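Local structure of aspartokinase (Synechocystis, 3L76) at residues Lys211-Arg216 with Leu228-Ser233; Ile314-Val319 with Asn324-Val329; Gly354-Ala359 with Arg403-Ala408; Ala459-Thr464 with Lys514-Ala519. The protein probably catalyses the ATP-dependent phosphorylation of aspartate to 4-phospho-L-aspartate, and binds lysine and threonine at its regulatory ACT domains. All blocks are in the same frame, centred on the assembly; numbering follows the deposited sequence. Where two conformers were deposited one is given.

Followed from the N terminus, the four interactions come in series along the chain, each closing before the next opens, so that none nests or crosses. Interaction 1 lies in the amino acid kinase domain and closes a loop of 11 residues, most of them helix 215-224. Interaction 2 closes the tightest connection, four residues from strand 311-318 into helix 323-333. Interaction 3, across 43 residues, ties strand 348-361 to helix 405-415, and interaction 4, across 49, ties helix 458-468 to the loop before strand 520-533. Interactions 2 and 3 touch where Thr317 CG2 meets Ile355 CD1 at 4.3 Å; interaction 1 stands apart, its centre about 40 Å from that of interaction 2.

Interaction 1 of 4, residues Lys211-Arg216 with Leu228-Ser233; sequences KVLHPR and LVVRSS
The loop leading into helix 215-224 of the amino acid kinase domain places Val212 and Leu213 against Val230 and Leu228 of strand 228-232, the strand that follows that helix. Val230 is the shared partner, and it presents a different methyl to each neighbour. With CG1 anti to the backbone N (chi1 179°), this branch meets Val212 CG2 at 3.7 Å, and the two valine side chains run at roughly a right angle to one another. The other branch, CG2, lies beside the backbone N and faces Leu213, where it touches both ends of the isobutyl fork: Leu213 CD1 and Leu213 CD2 each approach Val230 CG2 to 4.1 Å. Strand 228-232 is part of the mixed sheet of this domain, between strand 170-175 (parallel) and strand 240-243 (antiparallel), and the loop before the helix packs on one face of it. His214, next in sequence, takes the N-cap position of that helix. Further back along the strand, Leu228 CD1 adds a methyl-to-methyl contact with Leu213 CD1 at 4.3 Å, so that Leu213 bridges two strand residues whose side chains both point toward the loop. No hydrogen bond crosses between 211-216 and 228-233. Helix 154-166 lies alongside, Val160 touching Leu228 and Asp156 touching Leu213.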
# COMPACT_ATOMS: atom_id res chain seq x y z
N LYS A 211 -8.80 -22.13 11.49
CA LYS A 211 -7.90 -21.44 10.59
C LYS A 211 -8.46 -21.42 9.16
O LYS A 211 -7.72 -21.21 8.20
CB LYS A 211 -6.52 -22.11 10.63
CG LYS A 211 -6.10 -22.56 12.03
CD LYS A 211 -5.03 -23.66 12.01
CE LYS A 211 -4.86 -24.27 13.40
NZ LYS A 211 -3.82 -25.35 13.46
N VAL A 212 -9.76 -21.64 9.04
CA VAL A 212 -10.40 -21.70 7.72
C VAL A 212 -11.48 -20.63 7.51
O VAL A 212 -11.56 -20.05 6.43
CB VAL A 212 -10.94 -23.11 7.39
CG1 VAL A 212 -11.13 -23.92 8.65
CG2 VAL A 212 -12.24 -23.03 6.60
N LEU A 213 -12.30 -20.37 8.53
CA LEU A 213 -13.19 -19.21 8.48
C LEU A 213 -13.60 -18.55 9.81
O LEU A 213 -13.54 -19.16 10.87
CB LEU A 213 -14.39 -19.42 7.55
CG LEU A 213 -15.69 -20.05 8.03
CD1 LEU A 213 -16.77 -19.82 6.97
CD2 LEU A 213 -15.48 -21.51 8.28
N HIS A 214 -14.01 -17.30 9.68
CA HIS A 214 -14.23 -16.44 10.82
C HIS A 214 -15.70 -16.44 11.27
O HIS A 214 -16.61 -16.16 10.49
CB HIS A 214 -13.70 -15.03 10.54
CG HIS A 214 -12.20 -14.94 10.59
ND1 HIS A 214 -11.40 -15.17 9.49
CD2 HIS A 214 -11.36 -14.66 11.61
CE1 HIS A 214 -10.13 -15.04 9.83
NE2 HIS A 214 -10.08 -14.72 11.11
N PRO A 215 -15.92 -16.81 12.54
CA PRO A 215 -17.26 -16.89 13.11
C PRO A 215 -18.16 -15.70 12.80
O PRO A 215 -19.35 -15.90 12.52
CB PRO A 215 -16.99 -17.00 14.62
CG PRO A 215 -15.72 -17.76 14.68
CD PRO A 215 -14.89 -17.27 13.50
N ARG A 216 -17.62 -14.48 12.82
CA ARG A 216 -18.41 -13.27 12.57
C ARG A 216 -19.07 -13.32 11.20
O ARG A 216 -20.18 -12.81 11.01
CB ARG A 216 -17.56 -12.00 12.71
CG ARG A 216 -18.29 -10.70 12.36
CD ARG A 216 -18.33 -9.74 13.55
NE ARG A 216 -17.18 -9.96 14.43
CZ ARG A 216 -17.07 -9.45 15.66
NH1 ARG A 216 -18.02 -8.66 16.15
NH2 ARG A 216 -15.99 -9.71 16.38
N LEU A 228 -23.52 -20.32 2.15
CA LEU A 228 -22.07 -20.30 2.22
C LEU A 228 -21.49 -21.65 1.82
O LEU A 228 -22.14 -22.69 1.99
CB LEU A 228 -21.60 -19.99 3.63
CG LEU A 228 -21.20 -18.56 3.96
CD1 LEU A 228 -20.58 -18.55 5.35
CD2 LEU A 228 -20.23 -18.04 2.91
N VAL A 229 -20.26 -21.64 1.32
CA VAL A 229 -19.58 -22.86 0.93
C VAL A 229 -18.09 -22.77 1.20
O VAL A 229 -17.40 -21.90 0.67
CB VAL A 229 -19.74 -23.13 -0.57
CG1 VAL A 229 -19.23 -24.51 -0.90
CG2 VAL A 229 -21.19 -23.00 -0.99
N VAL A 230 -17.59 -23.69 2.02
CA VAL A 230 -16.16 -23.83 2.26
C VAL A 230 -15.62 -24.89 1.32
O VAL A 230 -15.98 -26.05 1.42
CB VAL A 230 -15.88 -24.22 3.72
CG1 VAL A 230 -14.38 -24.38 3.96
CG2 VAL A 230 -16.46 -23.17 4.64
N ARG A 231 -14.77 -24.47 0.39
CA ARG A 231 -14.22 -25.37 -0.62
C ARG A 231 -12.71 -25.25 -0.66
O ARG A 231 -12.12 -24.43 0.05
CB ARG A 231 -14.81 -25.06 -2.00
CG ARG A 231 -16.27 -25.46 -2.16
CD ARG A 231 -16.97 -24.57 -3.18
NE ARG A 231 -17.03 -25.15 -4.52
CZ ARG A 231 -18.16 -25.49 -5.14
NH1 ARG A 231 -19.33 -25.30 -4.54
NH2 ARG A 231 -18.12 -26.01 -6.36
N SER A 232 -12.08 -26.06 -1.50
CA SER A 232 -10.63 -26.00 -1.69
C SER A 232 -10.30 -25.54 -3.09
O SER A 232 -11.02 -25.85 -4.03
CB SER A 232 -10.00 -27.36 -1.46
OG SER A 232 -8.64 -27.31 -1.85
N SER A 233 -9.19 -24.82 -3.22
CA SER A 233 -8.74 -24.28 -4.50
C SER A 233 -8.04 -25.33 -5.37
O SER A 233 -8.11 -25.27 -6.59
CB SER A 233 -7.79 -23.10 -4.27
OG SER A 233 -8.30 -22.21 -3.30

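Interaction 2 of 4, residues Ile314-Val319 with Asn324-Val329; sequences IAFTVV and NTAEAV
Apolar packing on a single methyl group joins Val318 and Phe316 of strand 311-318 to Ala326 of helix 323-333. Val318 points toward the helix and sets both of its branches round that methyl: Val318 CG2 lies 4.1 Å from Ala326 CB and Val318 CG1 lies 4.2 Å from it, so the fork straddles the alanine almost evenly. The aromatic contact is of another sort. With chi1 at 61°, the Phe316 ring swings toward the helix and offers its edge, so that Ala326 CB sits near the ring plane, 4.4 Å from Phe316 CE1, and not over a face.

No hydrogen bond passes from 314-319 to 324-329. Within the helix, Ala328 N donates to Asn324 O and Val329 N to Thr325 O, each at 3.1 Å, in the usual i to i+4 pattern. One turn on, Thr330 OG1 bonds to Ala326 O.

In this ACT domain the helix is reached by a short connection from the strand it packs on. Val273 of the adjacent antiparallel strand 271-279 touches both Phe316 and Ala326, while Ile292 of helix 284-294 also touches Phe316, placing the ring between the two helices and the strands beneath.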
# COMPACT_ATOMS: atom_id res chain seq x y z
N ILE A 314 -26.20 -32.32 40.27
CA ILE A 314 -26.54 -32.26 38.86
C ILE A 314 -27.86 -31.51 38.67
O ILE A 314 -28.88 -31.86 39.27
CB ILE A 314 -26.62 -33.64 38.24
CG1 ILE A 314 -25.29 -34.37 38.41
CG2 ILE A 314 -27.00 -33.52 36.77
CD1 ILE A 314 -25.25 -35.76 37.81
N ALA A 315 -27.84 -30.46 37.86
CA ALA A 315 -29.03 -29.66 37.63
C ALA A 315 -29.39 -29.68 36.17
O ALA A 315 -28.52 -29.74 35.32
CB ALA A 315 -28.86 -28.24 38.13
N PHE A 316 -30.68 -29.69 35.89
CA PHE A 316 -31.16 -29.59 34.52
C PHE A 316 -32.48 -28.83 34.49
O PHE A 316 -33.13 -28.64 35.52
CB PHE A 316 -31.26 -30.95 33.85
CG PHE A 316 -32.21 -31.90 34.52
CD1 PHE A 316 -33.53 -31.96 34.14
CD2 PHE A 316 -31.77 -32.76 35.51
CE1 PHE A 316 -34.40 -32.86 34.74
CE2 PHE A 316 -32.64 -33.64 36.12
CZ PHE A 316 -33.96 -33.69 35.73
N THR A 317 -32.86 -28.34 33.31
CA THR A 317 -34.16 -27.71 33.18
C THR A 317 -34.99 -28.42 32.15
O THR A 317 -34.51 -29.14 31.29
CB THR A 317 -34.08 -26.21 32.80
OG1 THR A 317 -33.57 -26.05 31.47
CG2 THR A 317 -33.24 -25.45 33.82
N VAL A 318 -36.27 -28.12 32.22
CA VAL A 318 -37.26 -28.84 31.50
C VAL A 318 -38.40 -27.82 31.30
O VAL A 318 -38.46 -26.81 32.00
CB VAL A 318 -37.63 -30.05 32.40
CG1 VAL A 318 -39.07 -30.06 32.87
CG2 VAL A 318 -36.98 -31.37 31.96
N VAL A 319 -39.25 -28.06 30.31
CA VAL A 319 -40.43 -27.23 30.11
C VAL A 319 -41.35 -27.33 31.34
O VAL A 319 -41.48 -28.41 31.91
CB VAL A 319 -41.15 -27.68 28.82
CG1 VAL A 319 -42.65 -27.42 28.90
CG2 VAL A 319 -40.51 -26.99 27.61
N ASN A 324 -43.25 -31.86 36.76
CA ASN A 324 -43.81 -32.92 37.59
C ASN A 324 -43.34 -34.31 37.14
O ASN A 324 -42.86 -35.10 37.94
CB ASN A 324 -45.34 -32.85 37.62
CG ASN A 324 -45.85 -31.74 38.52
OD1 ASN A 324 -45.09 -31.13 39.28
ND2 ASN A 324 -47.14 -31.47 38.44
N THR A 325 -43.49 -34.60 35.85
CA THR A 325 -42.98 -35.86 35.33
C THR A 325 -41.51 -35.99 35.66
O THR A 325 -41.08 -37.01 36.19
CB THR A 325 -43.09 -35.92 33.81
OG1 THR A 325 -44.47 -35.83 33.42
CG2 THR A 325 -42.50 -37.23 33.32
N ALA A 326 -40.76 -34.94 35.35
CA ALA A 326 -39.31 -34.97 35.50
C ALA A 326 -38.86 -35.20 36.96
O ALA A 326 -37.89 -35.92 37.21
CB ALA A 326 -38.70 -33.69 34.93
N GLU A 327 -39.58 -34.59 37.90
CA GLU A 327 -39.28 -34.74 39.31
C GLU A 327 -39.52 -36.17 39.78
O GLU A 327 -38.69 -36.77 40.47
CB GLU A 327 -40.13 -33.77 40.14
CG GLU A 327 -39.99 -33.96 41.66
CD GLU A 327 -40.91 -33.04 42.47
OE1 GLU A 327 -40.67 -32.88 43.69
OE2 GLU A 327 -41.87 -32.48 41.88
N ALA A 328 -40.67 -36.72 39.39
CA ALA A 328 -41.04 -38.07 39.80
C ALA A 328 -40.00 -39.09 39.33
O ALA A 328 -39.54 -39.91 40.13
CB ALA A 328 -42.43 -38.42 39.28
N VAL A 329 -39.64 -39.04 38.06
CA VAL A 329 -38.66 -39.97 37.50
C VAL A 329 -37.31 -39.84 38.20
O VAL A 329 -36.68 -40.84 38.54
CB VAL A 329 -38.41 -39.71 36.00
CG1 VAL A 329 -37.46 -40.77 35.46
CG2 VAL A 329 -39.73 -39.71 35.25

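Interaction 3 of 4, residues Gly354-Ala359 with Arg403-Ala408; sequences GIAKIA and RDADRA
Ala356 and Ile358, two residues apart on strand 348-361, both direct their side chains toward the start of helix 405-415, where Ala405 and Ala408 receive them. The first pair meets methyl to methyl, Ala356 CB standing 4.3 Å from Ala405 CB, and these small groups let the backbones draw near, with Ala356 CA 6.7 Å from Ala405 CA. The second pair is unequal. Ile358 carries CG1 between its backbone N and carbonyl carbon (chi1 60°) and continues extended through chi2 at -174°, which sends CD1 outward from the strand; that tip reaches Ala408 CB at 4.0 Å. A long residue on the strand is thus matched with a short one on the helix, whereas alanine meets alanine at Ala356 and Ala405. Along 403-408, Ala408 N bonds to Asp404 O at 3.0 Å. No hydrogen bond links 354-359 to 403-408.

Between the two packing residues, Lys357 is turned from the helix, and its NZ forms salt bridges with Asp300 and Glu565, both residues of a lysine pocket. Tyr266 of strand 263-267 touches Ala356, Ile358 and Ala405, and Leu379 of helix 371-381 touches Ile358 and Ala408. Two helices, here 371-381 and 405-415, packed on one face of antiparallel strands are what the beta-alpha-beta-beta-alpha-beta fold of ACT domains provides.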
# COMPACT_ATOMS: atom_id res chain seq x y z
N GLY A 354 -40.16 -21.16 39.41
CA GLY A 354 -40.36 -19.78 39.00
C GLY A 354 -39.13 -19.11 38.43
O GLY A 354 -38.73 -18.05 38.88
N ILE A 355 -38.52 -19.76 37.46
CA ILE A 355 -37.28 -19.28 36.88
C ILE A 355 -37.47 -18.88 35.41
O ILE A 355 -38.46 -19.23 34.77
CB ILE A 355 -36.21 -20.38 36.93
CG1 ILE A 355 -36.72 -21.64 36.24
CG2 ILE A 355 -35.82 -20.65 38.36
CD1 ILE A 355 -35.68 -22.73 36.06
N ALA A 356 -36.50 -18.14 34.90
CA ALA A 356 -36.41 -17.86 33.48
C ALA A 356 -34.97 -18.05 33.07
O ALA A 356 -34.06 -17.94 33.90
CB ALA A 356 -36.88 -16.44 33.16
N LYS A 357 -34.76 -18.37 31.81
CA LYS A 357 -33.42 -18.40 31.25
C LYS A 357 -33.19 -17.18 30.36
O LYS A 357 -34.00 -16.88 29.46
CB LYS A 357 -33.20 -19.68 30.45
CG LYS A 357 -31.81 -19.76 29.89
CD LYS A 357 -31.62 -20.99 28.99
CE LYS A 357 -32.63 -21.02 27.86
NZ LYS A 357 -32.24 -22.04 26.86
N ILE A 358 -32.13 -16.43 30.63
CA ILE A 358 -31.74 -15.34 29.75
C ILE A 358 -30.34 -15.61 29.22
O ILE A 358 -29.55 -16.29 29.87
CB ILE A 358 -31.78 -13.96 30.42
CG1 ILE A 358 -30.84 -13.93 31.62
CG2 ILE A 358 -33.19 -13.63 30.85
CD1 ILE A 358 -30.94 -12.67 32.41
N ALA A 359 -30.05 -15.07 28.04
CA ALA A 359 -28.72 -15.26 27.46
C ALA A 359 -28.30 -14.08 26.61
O ALA A 359 -29.14 -13.32 26.08
CB ALA A 359 -28.70 -16.51 26.63
N ARG A 403 -39.49 -13.34 38.10
CA ARG A 403 -39.96 -11.97 38.35
C ARG A 403 -38.97 -10.89 37.91
O ARG A 403 -39.34 -9.73 37.77
CB ARG A 403 -40.32 -11.79 39.82
CG ARG A 403 -41.61 -12.48 40.22
CD ARG A 403 -41.75 -12.47 41.73
NE ARG A 403 -40.64 -13.16 42.36
CZ ARG A 403 -40.55 -13.39 43.66
NH1 ARG A 403 -41.51 -12.98 44.46
NH2 ARG A 403 -39.49 -14.03 44.14
N ASP A 404 -37.70 -11.26 37.73
CA ASP A 404 -36.65 -10.29 37.42
C ASP A 404 -36.50 -10.15 35.90
O ASP A 404 -35.77 -9.29 35.42
CB ASP A 404 -35.30 -10.74 38.04
CG ASP A 404 -35.24 -10.53 39.55
OD1 ASP A 404 -35.97 -9.67 40.08
OD2 ASP A 404 -34.43 -11.24 40.19
N ALA A 405 -37.18 -11.02 35.16
CA ALA A 405 -37.00 -11.14 33.71
C ALA A 405 -37.19 -9.85 32.92
O ALA A 405 -36.40 -9.54 32.03
CB ALA A 405 -37.92 -12.24 33.16
N ASP A 406 -38.25 -9.10 33.20
CA ASP A 406 -38.51 -7.86 32.45
C ASP A 406 -37.37 -6.87 32.57
O ASP A 406 -36.92 -6.34 31.56
CB ASP A 406 -39.78 -7.14 32.92
CG ASP A 406 -40.96 -7.37 32.02
OD1 ASP A 406 -42.10 -7.24 32.51
OD2 ASP A 406 -40.76 -7.69 30.83
N ARG A 407 -36.91 -6.61 33.80
CA ARG A 407 -35.89 -5.60 34.00
C ARG A 407 -34.54 -6.11 33.53
O ARG A 407 -33.69 -5.33 33.10
CB ARG A 407 -35.87 -5.05 35.44
CG ARG A 407 -35.50 -6.02 36.56
CD ARG A 407 -36.06 -5.57 37.94
NE ARG A 407 -36.28 -4.13 38.03
CZ ARG A 407 -35.49 -3.27 38.68
NH1 ARG A 407 -34.42 -3.70 39.32
NH2 ARG A 407 -35.79 -1.98 38.69
N ALA A 408 -34.37 -7.43 33.57
CA ALA A 408 -33.12 -8.05 33.15
C ALA A 408 -32.92 -7.97 31.63
O ALA A 408 -31.84 -7.63 31.13
CB ALA A 408 -33.05 -9.50 33.64

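Interaction 4 of 4, residues Ala459-Thr464 with Lys514-Ala519; sequences AAQLFT and KDWLDA. With THR (threonine), chain D.
Leu462 and Trp516 each hold CG anti to the carbonyl carbon, with chi1 of -65° and -70°, and come at one another from opposite directions. The forked end of the leucine meets the six-membered part of the indole: Leu462 CD1 lies in the ring plane at its edge, 3.8 Å from Trp516 CH2, and Leu462 CD2 makes an approach of equal length to Trp516 CH2. Gln461, extended beyond CG, brings its amide obliquely up to the same ring, Gln461 NE2 being 3.6 Å from Trp516 CZ2, with the two planes 36° apart. Were Leu462 shortened to an alanine, the far end of the indole would probably lose part of its apolar packing and the ring be held less firmly.

The helix concerned, 458-468, belongs to an ACT domain and opens on an effector site. Ala459 N donates to bound threonine OXT at 3.0 Å, a carboxylate at the helix N terminus that the helix dipole would be expected to favour. Asp454 and Gln478 also bond this ligand, as do Asn385 and Ile386 from the ACT domain at 358-416. Trp516 itself begins a type II beta turn closed by Ala519 N to Trp516 O at 3.0 Å, and Val452 of strand 437-453 touches both Leu462 and Trp516.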
# COMPACT_ATOMS: atom_id res chain seq x y z
N ALA A 459 -20.45 -12.07 40.94
CA ALA A 459 -19.86 -12.54 39.68
C ALA A 459 -19.33 -11.39 38.83
O ALA A 459 -18.29 -11.50 38.19
CB ALA A 459 -20.88 -13.36 38.88
N ALA A 460 -20.08 -10.29 38.80
CA ALA A 460 -19.65 -9.10 38.09
C ALA A 460 -18.27 -8.67 38.54
O ALA A 460 -17.38 -8.44 37.72
CB ALA A 460 -20.66 -7.95 38.28
N GLN A 461 -18.09 -8.56 39.85
CA GLN A 461 -16.83 -8.03 40.37
C GLN A 461 -15.64 -8.97 40.16
O GLN A 461 -14.52 -8.52 39.95
CB GLN A 461 -16.99 -7.54 41.82
CG GLN A 461 -16.37 -8.40 42.90
CD GLN A 461 -16.67 -7.85 44.28
OE1 GLN A 461 -17.59 -7.05 44.46
NE2 GLN A 461 -15.89 -8.27 45.27
N LEU A 462 -15.90 -10.27 40.16
CA LEU A 462 -14.84 -11.24 39.96
C LEU A 462 -14.41 -11.27 38.50
O LEU A 462 -13.23 -11.28 38.18
CB LEU A 462 -15.29 -12.63 40.39
CG LEU A 462 -15.57 -12.79 41.89
CD1 LEU A 462 -16.46 -13.98 42.13
CD2 LEU A 462 -14.28 -12.88 42.69
N PHE A 463 -15.39 -11.28 37.61
CA PHE A 463 -15.09 -11.36 36.19
C PHE A 463 -14.69 -10.03 35.58
O PHE A 463 -13.94 -10.02 34.60
CB PHE A 463 -16.19 -12.08 35.42
CG PHE A 463 -16.26 -13.52 35.73
CD1 PHE A 463 -15.35 -14.38 35.17
CD2 PHE A 463 -17.17 -14.00 36.65
CE1 PHE A 463 -15.38 -15.72 35.49
CE2 PHE A 463 -17.18 -15.33 36.97
CZ PHE A 463 -16.28 -16.19 36.40
N THR A 464 -15.13 -8.92 36.18
CA THR A 464 -14.66 -7.61 35.73
C THR A 464 -13.17 -7.48 35.98
O THR A 464 -12.43 -6.96 35.15
CB THR A 464 -15.39 -6.45 36.43
OG1 THR A 464 -16.74 -6.40 35.99
CG2 THR A 464 -14.73 -5.11 36.10
N LYS A 514 -10.71 -11.99 50.18
CA LYS A 514 -10.00 -12.04 51.46
C LYS A 514 -10.91 -11.88 52.70
O LYS A 514 -10.53 -12.30 53.80
CB LYS A 514 -8.85 -11.03 51.49
N ASP A 515 -12.09 -11.29 52.52
CA ASP A 515 -13.08 -11.25 53.59
C ASP A 515 -14.44 -11.81 53.18
O ASP A 515 -15.48 -11.26 53.53
CB ASP A 515 -13.24 -9.85 54.18
CG ASP A 515 -12.45 -8.81 53.43
OD1 ASP A 515 -12.91 -8.35 52.37
OD2 ASP A 515 -11.36 -8.44 53.92
N TRP A 516 -14.43 -12.90 52.41
CA TRP A 516 -15.62 -13.71 52.21
C TRP A 516 -15.45 -14.95 53.09
O TRP A 516 -14.48 -15.68 52.94
CB TRP A 516 -15.77 -14.12 50.75
CG TRP A 516 -16.13 -13.02 49.82
CD1 TRP A 516 -16.46 -11.74 50.15
CD2 TRP A 516 -16.22 -13.10 48.39
NE1 TRP A 516 -16.74 -11.01 49.02
CE2 TRP A 516 -16.59 -11.82 47.93
CE3 TRP A 516 -16.01 -14.12 47.47
CZ2 TRP A 516 -16.77 -11.54 46.57
CZ3 TRP A 516 -16.17 -13.84 46.11
CH2 TRP A 516 -16.55 -12.56 45.68
N LEU A 517 -16.38 -15.17 54.02
CA LEU A 517 -16.31 -16.34 54.89
C LEU A 517 -16.07 -17.63 54.09
O LEU A 517 -16.86 -17.99 53.23
CB LEU A 517 -17.60 -16.48 55.70
CG LEU A 517 -17.65 -17.34 56.98
CD1 LEU A 517 -19.01 -18.03 57.22
CD2 LEU A 517 -16.44 -18.26 57.28
N ASP A 518 -14.97 -18.32 54.39
CA ASP A 518 -14.67 -19.61 53.76
C ASP A 518 -14.47 -19.58 52.25
O ASP A 518 -14.49 -20.64 51.61
CB ASP A 518 -15.74 -20.65 54.10
CG ASP A 518 -15.73 -21.06 55.55
OD1 ASP A 518 -16.79 -21.49 56.05
OD2 ASP A 518 -14.67 -20.96 56.20
N ALA A 519 -14.31 -18.41 51.66
CA ALA A 519 -14.03 -18.33 50.24
C ALA A 519 -12.65 -18.92 49.97
O ALA A 519 -11.82 -19.02 50.86
CB ALA A 519 -14.12 -16.90 49.74
N THR D . -25.49 -14.64 42.83
CA THR D . -24.20 -14.01 42.55
C THR D . -24.40 -12.84 41.60
O THR D . -25.51 -12.66 41.06
CB THR D . -23.19 -14.99 41.92
OG1 THR D . -23.72 -15.48 40.68
CG2 THR D . -22.89 -16.16 42.88
OXT THR D . -23.46 -12.07 41.38